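A rubisco-like protein (PDB 3NWR) probably acts as a lyase on the fold of the rubisco large subunit, with a substrate and physiological reaction that remain uncertain. Local coordinates at residues A136-R139 with A140-L144; T306-R309 with L310-V313; G358-A361 with G362-Q365. All coordinates share one frame; numbering follows the deposited sequence.

Contacts 1 and 2 are neighbours in space, their centres about 10 Å apart. The backbone N of E143 lies 3.0 Å from L310 O, a probable hydrogen bond, and CB of F142 packs on the same oxygen. Contact 1 lies on the connection from the last strand of the N-terminal sheet, contact 2 at the end of helix 301-309 in the parallel barrel, and D349 pairs with an arginine of each. Contact 3 is on the opposite side of the chain's centre from contact 1, its centre about 36 Å from that of contact 1 and about 28 Å from that of contact 2; its sulfate is consistent with a phosphate site of the barrel.

Contact 1: A136-R139 with A140-L144; sequences ASYR and ARFEL
The carbonyl oxygen of E143 is gripped by two nitrogens of one guanidinium: R139 NH1 and NH2 each lie 3.0 Å from E143 O. The arginine meets it end-on, and both nitrogens come from the same face of the carbonyl plane, NH1 well above it and NH2 only tilted from it. The oxygen itself sits 19° out of the guanidinium plane, and the bonds are noticeably bent. With CG of R139 opposite the backbone N (chi1 -167°) and a kink at chi2, the chain runs forward past the helix end to reach E143. L144 CD2 then lies over the centre of one guanidinium face, 3.6 Å from R139 CZ. A salt bridge from R139 NE to D349 gives the group a second anchor and probably balances its charge.

Nearby, the edge of the F142 ring points into the face of Y138, a T-shaped pair with planes at 83°. F142 CE2 stands over the centre of the tyrosine ring, 3.6 Å from Y138 CZ, while F142 CD2 rests 3.3 Å from the carbonyl oxygen of Y138. The guanidinium of R141 approaches the rim of the same tyrosine through NH1, near the ring plane, and is turned steeply against it. D104 holds both residues from outside: its backbone O bonds Y138 OH, and its carboxylate pairs with R141 NH2.

A140 N still makes a helical bond to A136 O, but R141 N returns to Y138 O, and F142 N lies 3.1 Å from R139 O. The last of these closes a type I beta turn from R139 to F142, on the connection that leads from the N-terminal sheet towards the rubisco-type barrel.

Contact 2: T306-R309 with L310-V313; sequences TLWR and LSGV
With chi1 at 72°, S311 holds OG between its own backbone N and carbonyl carbon, which swings the hydroxyl back to W308 O. OG donates its proton to that oxygen at 2.7 Å, lying in the carbonyl plane. S311 N reaches W308 O as well, at 3.0 Å but from above the plane, so two donors of one residue satisfy a buried carbonyl from different directions. The hydroxyl also comes 3.5 Å from W308 CE3, at the edge of the indole near its plane. F267 and Y304 meet the tryptophan ring from outside.

Helix 301-309 of the rubisco-type barrel ends here, and the chain turns towards strand 315-319. L310 N keeps the helical bond to T306 O at 3.2 Å, with a weak second one to L307 O, while L310 CG lies 3.4 Å from T306 O. A type I beta turn follows, G312 N bonding R309 O from above its plane. G312 then takes positive phi (94°), which turns the chain out of the helix.

A water bridges the exit, donating at 2.8 Å to R309 O and to V313 O. V313 CG2 packs on W308 O, and I270 of helix 267-276 touches V313, S311 and W308 alike. The guanidinium of R309 leads elsewhere, to Q305 and T341 O and into a salt bridge with D349.

Contact 3: G358-A361 with G362-Q365; sequences GQWA and GTVQ. With SO4 (sulfate ion), chain B.
From CB of W360 the indole is carried over G362, because chi1 of 68° tucks CG between the backbone N and the carbonyl carbon. CG lies 3.7 Å from G362 N. Beside it CD1 meets the methyl CG2 of T363 at 3.9 Å, while CD2 comes within 3.2 Å of G362 N. Farther out, CE2 and CZ2 lie against G362 CA, a CH-pi contact: this carbon sits 3.6 Å from the centroid of the six-membered ring, 16° off its normal. G362 N and CA thus lie over one face of the indole. F428, near the C-terminus, also meets the indole.

T363 OG1 lies 2.7 Å from Q359 OE1 and 3.1 Å from W360 O. T363 N bonds W360 O, and V364 N bonds A361 O. A water links Q365 N to A361 O at the start of helix 364-371.

Upstream, G358 N donates at 2.9 Å to O3 of a sulfate, probably from the crystallisation liquor. Backbone N-H groups of G358 and G382, after strands 352-355 and 377-379, and the amine of K324, after strand 315-319, meet the anion, consistent with the phosphate-binding loops at the strand ends of a rubisco-type TIM barrel.

Contact 1: A136-R139 with A140-L144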
ATOM      1  N   ALA A 136     -23.200  -4.018  -9.931  1.00 18.17           N
ATOM      2  CA  ALA A 136     -23.730  -4.410  -8.633  1.00 17.41           C
ATOM      3  C   ALA A 136     -23.540  -5.898  -8.342  1.00 16.98           C
ATOM      4  O   ALA A 136     -23.218  -6.283  -7.219  1.00 18.04           O
ATOM      5  CB  ALA A 136     -25.212  -4.038  -8.539  1.00 19.63           C
ATOM      6  N   SER A 137     -23.753  -6.737  -9.351  1.00 19.40           N
ATOM      7  CA  SER A 137     -23.635  -8.181  -9.166  1.00 19.21           C
ATOM      8  C   SER A 137     -22.209  -8.600  -8.811  1.00 17.85           C
ATOM      9  O   SER A 137     -21.997  -9.600  -8.132  1.00 19.68           O
ATOM     10  CB  SER A 137     -24.122  -8.928 -10.412  1.00 20.10           C
ATOM     11  OG  SER A 137     -23.403  -8.542 -11.576  1.00 23.26           O
ATOM     12  N   TYR A 138     -21.235  -7.831  -9.282  1.00 18.72           N
ATOM     13  CA  TYR A 138     -19.840  -8.086  -8.927  1.00 17.90           C
ATOM     14  C   TYR A 138     -19.547  -7.562  -7.518  1.00 15.26           C
ATOM     15  O   TYR A 138     -18.946  -8.260  -6.692  1.00 15.10           O
ATOM     16  CB  TYR A 138     -18.918  -7.428  -9.954  1.00 15.40           C
ATOM     17  CG  TYR A 138     -17.442  -7.719  -9.796  1.00 16.13           C
ATOM     18  CD1 TYR A 138     -16.950  -9.024  -9.837  1.00 15.40           C
ATOM     19  CD2 TYR A 138     -16.527  -6.676  -9.653  1.00 15.70           C
ATOM     20  CE1 TYR A 138     -15.581  -9.283  -9.717  1.00 15.40           C
ATOM     21  CE2 TYR A 138     -15.165  -6.926  -9.525  1.00 14.82           C
ATOM     22  CZ  TYR A 138     -14.703  -8.229  -9.556  1.00 15.58           C
ATOM     23  OH  TYR A 138     -13.349  -8.481  -9.442  1.00 14.67           O
ATOM     24  N   ARG A 139     -19.977  -6.339  -7.237  1.00 15.38           N
ATOM     25  CA  ARG A 139     -19.794  -5.757  -5.904  1.00 14.85           C
ATOM     26  C   ARG A 139     -20.336  -6.676  -4.807  1.00 17.89           C
ATOM     27  O   ARG A 139     -19.754  -6.802  -3.725  1.00 16.26           O
ATOM     28  CB  ARG A 139     -20.475  -4.385  -5.841  1.00 16.41           C
ATOM     29  CG  ARG A 139     -20.120  -3.531  -4.622  1.00 15.12           C
ATOM     30  CD  ARG A 139     -21.056  -3.783  -3.439  1.00 15.06           C
ATOM     31  NE  ARG A 139     -20.599  -3.066  -2.250  1.00 15.61           N
ATOM     32  CZ  ARG A 139     -19.711  -3.557  -1.393  1.00 15.05           C
ATOM     33  NH1 ARG A 139     -19.199  -4.772  -1.592  1.00 14.23           N
ATOM     34  NH2 ARG A 139     -19.328  -2.845  -0.337  1.00 14.95           N
ATOM     35  N   ALA A 140     -21.456  -7.326  -5.103  1.00 17.27           N
ATOM     36  CA  ALA A 140     -22.101  -8.230  -4.161  1.00 17.78           C
ATOM     37  C   ALA A 140     -21.237  -9.425  -3.760  1.00 18.47           C
ATOM     38  O   ALA A 140     -21.511 -10.069  -2.751  1.00 18.12           O
ATOM     39  CB  ALA A 140     -23.445  -8.719  -4.742  1.00 19.33           C
ATOM     40  N   ARG A 141     -20.202  -9.721  -4.543  1.00 15.68           N
ATOM     41  CA  ARG A 141     -19.368 -10.884  -4.288  1.00 15.33           C
ATOM     42  C   ARG A 141     -18.236 -10.553  -3.321  1.00 16.24           C
ATOM     43  O   ARG A 141     -17.447 -11.417  -2.958  1.00 19.19           O
ATOM     44  CB  ARG A 141     -18.818 -11.443  -5.602  1.00 17.20           C
ATOM     45  CG  ARG A 141     -19.919 -11.928  -6.543  1.00 21.29           C
ATOM     46  CD  ARG A 141     -19.410 -12.115  -7.967  1.00 25.57           C
ATOM     47  NE  ARG A 141     -18.417 -13.178  -8.073  1.00 28.67           N
ATOM     48  CZ  ARG A 141     -17.686 -13.417  -9.160  1.00 33.13           C
ATOM     49  NH1 ARG A 141     -17.824 -12.665 -10.248  1.00 29.29           N
ATOM     50  NH2 ARG A 141     -16.807 -14.410  -9.156  1.00 34.63           N
ATOM     51  N   PHE A 142     -18.185  -9.296  -2.894  1.00 14.96           N
ATOM     52  CA  PHE A 142     -17.225  -8.881  -1.876  1.00 14.67           C
ATOM     53  C   PHE A 142     -17.950  -8.661  -0.551  1.00 16.94           C
ATOM     54  O   PHE A 142     -18.976  -9.292  -0.299  1.00 21.29           O
ATOM     55  CB  PHE A 142     -16.466  -7.640  -2.353  1.00 12.95           C
ATOM     56  CG  PHE A 142     -15.672  -7.878  -3.615  1.00 13.74           C
ATOM     57  CD1 PHE A 142     -14.329  -8.212  -3.552  1.00 12.62           C
ATOM     58  CD2 PHE A 142     -16.278  -7.795  -4.858  1.00 13.63           C
ATOM     59  CE1 PHE A 142     -13.592  -8.438  -4.713  1.00 13.34           C
ATOM     60  CE2 PHE A 142     -15.553  -8.018  -6.034  1.00 12.93           C
ATOM     61  CZ  PHE A 142     -14.201  -8.342  -5.960  1.00 14.16           C
ATOM     62  N   GLU A 143     -17.425  -7.794   0.307  1.00 14.73           N
ATOM     63  CA  GLU A 143     -18.052  -7.571   1.599  1.00 14.22           C
ATOM     64  C   GLU A 143     -18.769  -6.234   1.662  1.00 14.93           C
ATOM     65  O   GLU A 143     -18.258  -5.225   1.180  1.00 15.07           O
ATOM     66  CB  GLU A 143     -17.010  -7.662   2.717  1.00 16.69           C
ATOM     67  CG  GLU A 143     -16.463  -9.075   2.918  1.00 17.09           C
ATOM     68  CD  GLU A 143     -17.514 -10.016   3.495  1.00 18.15           C
ATOM     69  OE1 GLU A 143     -18.384  -9.541   4.244  1.00 25.46           O
ATOM     70  OE2 GLU A 143     -17.471 -11.228   3.202  1.00 31.97           O
ATOM     71  N   LEU A 144     -19.951  -6.239   2.279  1.00 16.26           N
ATOM     72  CA  LEU A 144     -20.693  -5.015   2.553  1.00 15.16           C
ATOM     73  C   LEU A 144     -20.329  -4.486   3.932  1.00 13.91           C
ATOM     74  O   LEU A 144     -19.915  -5.249   4.801  1.00 15.36           O
ATOM     75  CB  LEU A 144     -22.194  -5.315   2.524  1.00 17.25           C
ATOM     76  CG  LEU A 144     -22.749  -5.737   1.167  1.00 20.70           C
ATOM     77  CD1 LEU A 144     -24.160  -6.301   1.329  1.00 24.83           C
ATOM     78  CD2 LEU A 144     -22.743  -4.559   0.210  1.00 22.25           C
TER

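Contact 2: T306-R309 with L310-V313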
ATOM      1  N   THR A 306     -13.345   2.896  -3.443  1.00 11.82           N
ATOM      2  CA  THR A 306     -14.050   1.765  -4.045  1.00 11.16           C
ATOM      3  C   THR A 306     -13.408   0.446  -3.613  1.00 12.18           C
ATOM      4  O   THR A 306     -14.088  -0.445  -3.083  1.00 11.72           O
ATOM      5  CB  THR A 306     -14.070   1.851  -5.576  1.00 11.94           C
ATOM      6  OG1 THR A 306     -14.807   3.011  -5.982  1.00 12.76           O
ATOM      7  CG2 THR A 306     -14.721   0.608  -6.166  1.00 12.63           C
ATOM      8  N   LEU A 307     -12.096   0.326  -3.826  1.00 11.15           N
ATOM      9  CA  LEU A 307     -11.394  -0.894  -3.449  1.00 11.45           C
ATOM     10  C   LEU A 307     -11.542  -1.174  -1.962  1.00 13.72           C
ATOM     11  O   LEU A 307     -11.859  -2.296  -1.566  1.00 12.14           O
ATOM     12  CB  LEU A 307      -9.921  -0.790  -3.819  1.00 11.03           C
ATOM     13  CG  LEU A 307      -9.637  -0.665  -5.310  1.00 11.85           C
ATOM     14  CD1 LEU A 307      -8.165  -0.349  -5.493  1.00 12.57           C
ATOM     15  CD2 LEU A 307     -10.012  -1.956  -6.024  1.00 13.42           C
ATOM     16  N   TRP A 308     -11.325  -0.161  -1.131  1.00 10.64           N
ATOM     17  CA  TRP A 308     -11.445  -0.377   0.312  1.00 11.21           C
ATOM     18  C   TRP A 308     -12.855  -0.741   0.772  1.00 11.82           C
ATOM     19  O   TRP A 308     -13.028  -1.551   1.669  1.00 11.25           O
ATOM     20  CB  TRP A 308     -10.810   0.777   1.115  1.00 11.53           C
ATOM     21  CG  TRP A 308      -9.353   0.528   1.181  1.00 11.11           C
ATOM     22  CD1 TRP A 308      -8.350   1.173   0.493  1.00 11.50           C
ATOM     23  CD2 TRP A 308      -8.736  -0.533   1.893  1.00 11.10           C
ATOM     24  NE1 TRP A 308      -7.134   0.579   0.778  1.00 12.98           N
ATOM     25  CE2 TRP A 308      -7.353  -0.467   1.639  1.00 10.03           C
ATOM     26  CE3 TRP A 308      -9.224  -1.527   2.750  1.00 11.92           C
ATOM     27  CZ2 TRP A 308      -6.448  -1.369   2.210  1.00 11.49           C
ATOM     28  CZ3 TRP A 308      -8.334  -2.415   3.304  1.00 11.86           C
ATOM     29  CH2 TRP A 308      -6.960  -2.334   3.031  1.00 11.12           C
ATOM     30  N   ARG A 309     -13.869  -0.168   0.133  1.00 11.91           N
ATOM     31  CA  ARG A 309     -15.230  -0.503   0.523  1.00 10.88           C
ATOM     32  C   ARG A 309     -15.569  -1.966   0.221  1.00 12.04           C
ATOM     33  O   ARG A 309     -16.410  -2.563   0.896  1.00 12.27           O
ATOM     34  CB  ARG A 309     -16.210   0.475  -0.115  1.00 12.83           C
ATOM     35  CG  ARG A 309     -16.263   1.784   0.660  1.00 11.97           C
ATOM     36  CD  ARG A 309     -16.962   2.898  -0.100  1.00 12.57           C
ATOM     37  NE  ARG A 309     -18.379   2.627  -0.315  1.00 13.79           N
ATOM     38  CZ  ARG A 309     -19.200   3.489  -0.901  1.00 14.02           C
ATOM     39  NH1 ARG A 309     -20.483   3.183  -1.068  1.00 13.61           N
ATOM     40  NH2 ARG A 309     -18.731   4.667  -1.320  1.00 14.04           N
ATOM     41  N   LEU A 310     -14.895  -2.557  -0.761  1.00 12.46           N
ATOM     42  CA  LEU A 310     -15.093  -3.982  -1.048  1.00 11.83           C
ATOM     43  C   LEU A 310     -14.631  -4.886   0.097  1.00 12.14           C
ATOM     44  O   LEU A 310     -15.021  -6.058   0.159  1.00 13.05           O
ATOM     45  CB  LEU A 310     -14.412  -4.396  -2.360  1.00 11.38           C
ATOM     46  CG  LEU A 310     -14.900  -3.654  -3.610  1.00 11.01           C
ATOM     47  CD1 LEU A 310     -14.075  -4.044  -4.838  1.00 13.42           C
ATOM     48  CD2 LEU A 310     -16.386  -3.915  -3.862  1.00 12.85           C
ATOM     49  N   SER A 311     -13.801  -4.363   0.999  1.00 11.67           N
ATOM     50  CA  SER A 311     -13.380  -5.153   2.163  1.00 11.07           C
ATOM     51  C   SER A 311     -14.376  -5.076   3.312  1.00 13.73           C
ATOM     52  O   SER A 311     -14.246  -5.789   4.309  1.00 14.50           O
ATOM     53  CB  SER A 311     -12.002  -4.722   2.665  1.00 11.49           C
ATOM     54  OG  SER A 311     -12.075  -3.463   3.311  1.00 12.12           O
ATOM     55  N   GLY A 312     -15.361  -4.191   3.194  1.00 11.82           N
ATOM     56  CA  GLY A 312     -16.426  -4.134   4.179  1.00 13.86           C
ATOM     57  C   GLY A 312     -16.243  -3.136   5.309  1.00 12.18           C
ATOM     58  O   GLY A 312     -16.970  -3.183   6.310  1.00 12.54           O
ATOM     59  N   VAL A 313     -15.285  -2.220   5.162  1.00 11.55           N
ATOM     60  CA  VAL A 313     -15.104  -1.177   6.173  1.00 11.43           C
ATOM     61  C   VAL A 313     -16.372  -0.321   6.343  1.00 12.25           C
ATOM     62  O   VAL A 313     -17.160  -0.171   5.408  1.00 13.15           O
ATOM     63  CB  VAL A 313     -13.901  -0.273   5.867  1.00  9.93           C
ATOM     64  CG1 VAL A 313     -12.617  -1.104   5.846  1.00 12.19           C
ATOM     65  CG2 VAL A 313     -14.095   0.456   4.538  1.00 13.82           C
TER
HETATM   66  O   HOH W   1     -17.774  -0.986   2.793  1.00 13.81           O

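Contact 3: G358-A361 with G362-Q365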
ATOM      1  N   GLY A 358      -7.824  20.139  12.267  1.00 15.48           N
ATOM      2  CA  GLY A 358      -8.187  21.531  12.491  1.00 17.83           C
ATOM      3  C   GLY A 358      -9.686  21.779  12.501  1.00 18.24           C
ATOM      4  O   GLY A 358     -10.143  22.887  12.207  1.00 16.66           O
ATOM      5  N   GLN A 359     -10.459  20.755  12.842  1.00 15.65           N
ATOM      6  CA  GLN A 359     -11.908  20.890  12.856  1.00 14.62           C
ATOM      7  C   GLN A 359     -12.400  21.501  14.159  1.00 13.92           C
ATOM      8  O   GLN A 359     -11.917  21.176  15.244  1.00 15.87           O
ATOM      9  CB  GLN A 359     -12.577  19.539  12.616  1.00 15.40           C
ATOM     10  CG  GLN A 359     -12.215  18.936  11.258  1.00 14.17           C
ATOM     11  CD  GLN A 359     -12.506  19.893  10.116  1.00 14.08           C
ATOM     12  OE1 GLN A 359     -13.666  20.218   9.849  1.00 15.37           O
ATOM     13  NE2 GLN A 359     -11.458  20.336   9.424  1.00 16.12           N
ATOM     14  N   TRP A 360     -13.375  22.392  14.045  1.00 14.40           N
ATOM     15  CA  TRP A 360     -13.926  23.065  15.210  1.00 15.63           C
ATOM     16  C   TRP A 360     -15.238  23.732  14.805  1.00 13.46           C
ATOM     17  O   TRP A 360     -15.724  23.523  13.690  1.00 14.52           O
ATOM     18  CB  TRP A 360     -12.915  24.079  15.768  1.00 15.72           C
ATOM     19  CG  TRP A 360     -12.657  25.256  14.872  1.00 14.37           C
ATOM     20  CD1 TRP A 360     -11.990  25.256  13.678  1.00 17.70           C
ATOM     21  CD2 TRP A 360     -13.046  26.614  15.115  1.00 14.54           C
ATOM     22  NE1 TRP A 360     -11.945  26.534  13.161  1.00 16.81           N
ATOM     23  CE2 TRP A 360     -12.596  27.380  14.021  1.00 13.75           C
ATOM     24  CE3 TRP A 360     -13.745  27.251  16.148  1.00 15.32           C
ATOM     25  CZ2 TRP A 360     -12.814  28.755  13.936  1.00 16.34           C
ATOM     26  CZ3 TRP A 360     -13.968  28.617  16.055  1.00 17.03           C
ATOM     27  CH2 TRP A 360     -13.504  29.350  14.960  1.00 17.12           C
ATOM     28  N   ALA A 361     -15.830  24.521  15.697  1.00 14.32           N
ATOM     29  CA  ALA A 361     -17.097  25.173  15.358  1.00 14.05           C
ATOM     30  C   ALA A 361     -17.032  25.866  14.003  1.00 13.66           C
ATOM     31  O   ALA A 361     -17.972  25.796  13.216  1.00 15.95           O
ATOM     32  CB  ALA A 361     -17.497  26.171  16.437  1.00 15.77           C
ATOM     33  N   GLY A 362     -15.908  26.523  13.734  1.00 15.24           N
ATOM     34  CA  GLY A 362     -15.750  27.310  12.525  1.00 15.03           C
ATOM     35  C   GLY A 362     -15.622  26.552  11.211  1.00 15.90           C
ATOM     36  O   GLY A 362     -15.559  27.174  10.151  1.00 19.35           O
ATOM     37  N   THR A 363     -15.558  25.222  11.261  1.00 15.27           N
ATOM     38  CA  THR A 363     -15.553  24.436  10.028  1.00 13.32           C
ATOM     39  C   THR A 363     -16.850  23.649   9.842  1.00 12.29           C
ATOM     40  O   THR A 363     -17.005  22.892   8.881  1.00 14.67           O
ATOM     41  CB  THR A 363     -14.364  23.450   9.969  1.00 14.38           C
ATOM     42  OG1 THR A 363     -14.451  22.532  11.072  1.00 14.69           O
ATOM     43  CG2 THR A 363     -13.047  24.195  10.049  1.00 15.33           C
ATOM     44  N   VAL A 364     -17.805  23.857  10.740  1.00 13.97           N
ATOM     45  CA  VAL A 364     -19.055  23.110  10.692  1.00 13.88           C
ATOM     46  C   VAL A 364     -19.927  23.479   9.484  1.00 14.35           C
ATOM     47  O   VAL A 364     -20.456  22.608   8.808  1.00 15.34           O
ATOM     48  CB  VAL A 364     -19.832  23.289  12.003  1.00 14.73           C
ATOM     49  CG1 VAL A 364     -21.278  22.811  11.857  1.00 13.89           C
ATOM     50  CG2 VAL A 364     -19.109  22.552  13.132  1.00 14.19           C
ATOM     51  N   GLN A 365     -20.088  24.769   9.212  1.00 14.83           N
ATOM     52  CA  GLN A 365     -20.914  25.171   8.076  1.00 14.33           C
ATOM     53  C   GLN A 365     -20.429  24.560   6.754  1.00 15.43           C
ATOM     54  O   GLN A 365     -21.225  24.027   5.977  1.00 15.49           O
ATOM     55  CB  GLN A 365     -20.969  26.695   7.951  1.00 15.01           C
ATOM     56  CG  GLN A 365     -21.916  27.170   6.846  1.00 18.25           C
ATOM     57  CD  GLN A 365     -23.375  26.960   7.203  1.00 18.30           C
ATOM     58  OE1 GLN A 365     -24.063  26.112   6.628  1.00 20.49           O
ATOM     59  NE2 GLN A 365     -23.849  27.725   8.162  1.00 14.80           N
TER
HETATM   60  S   SO4 B 433      -6.097  20.022  15.466  0.81 28.44           S
HETATM   61  O1  SO4 B 433      -6.393  19.316  16.712  1.00 25.06           O
HETATM   62  O2  SO4 B 433      -7.065  21.092  15.251  0.74 24.41           O
HETATM   63  O3  SO4 B 433      -6.157  19.079  14.354  0.85 25.39           O
HETATM   64  O4  SO4 B 433      -4.752  20.583  15.535  0.51 29.98           O
HETATM   65  O   HOH W   2     -18.800  26.867  10.627  1.00 17.95           O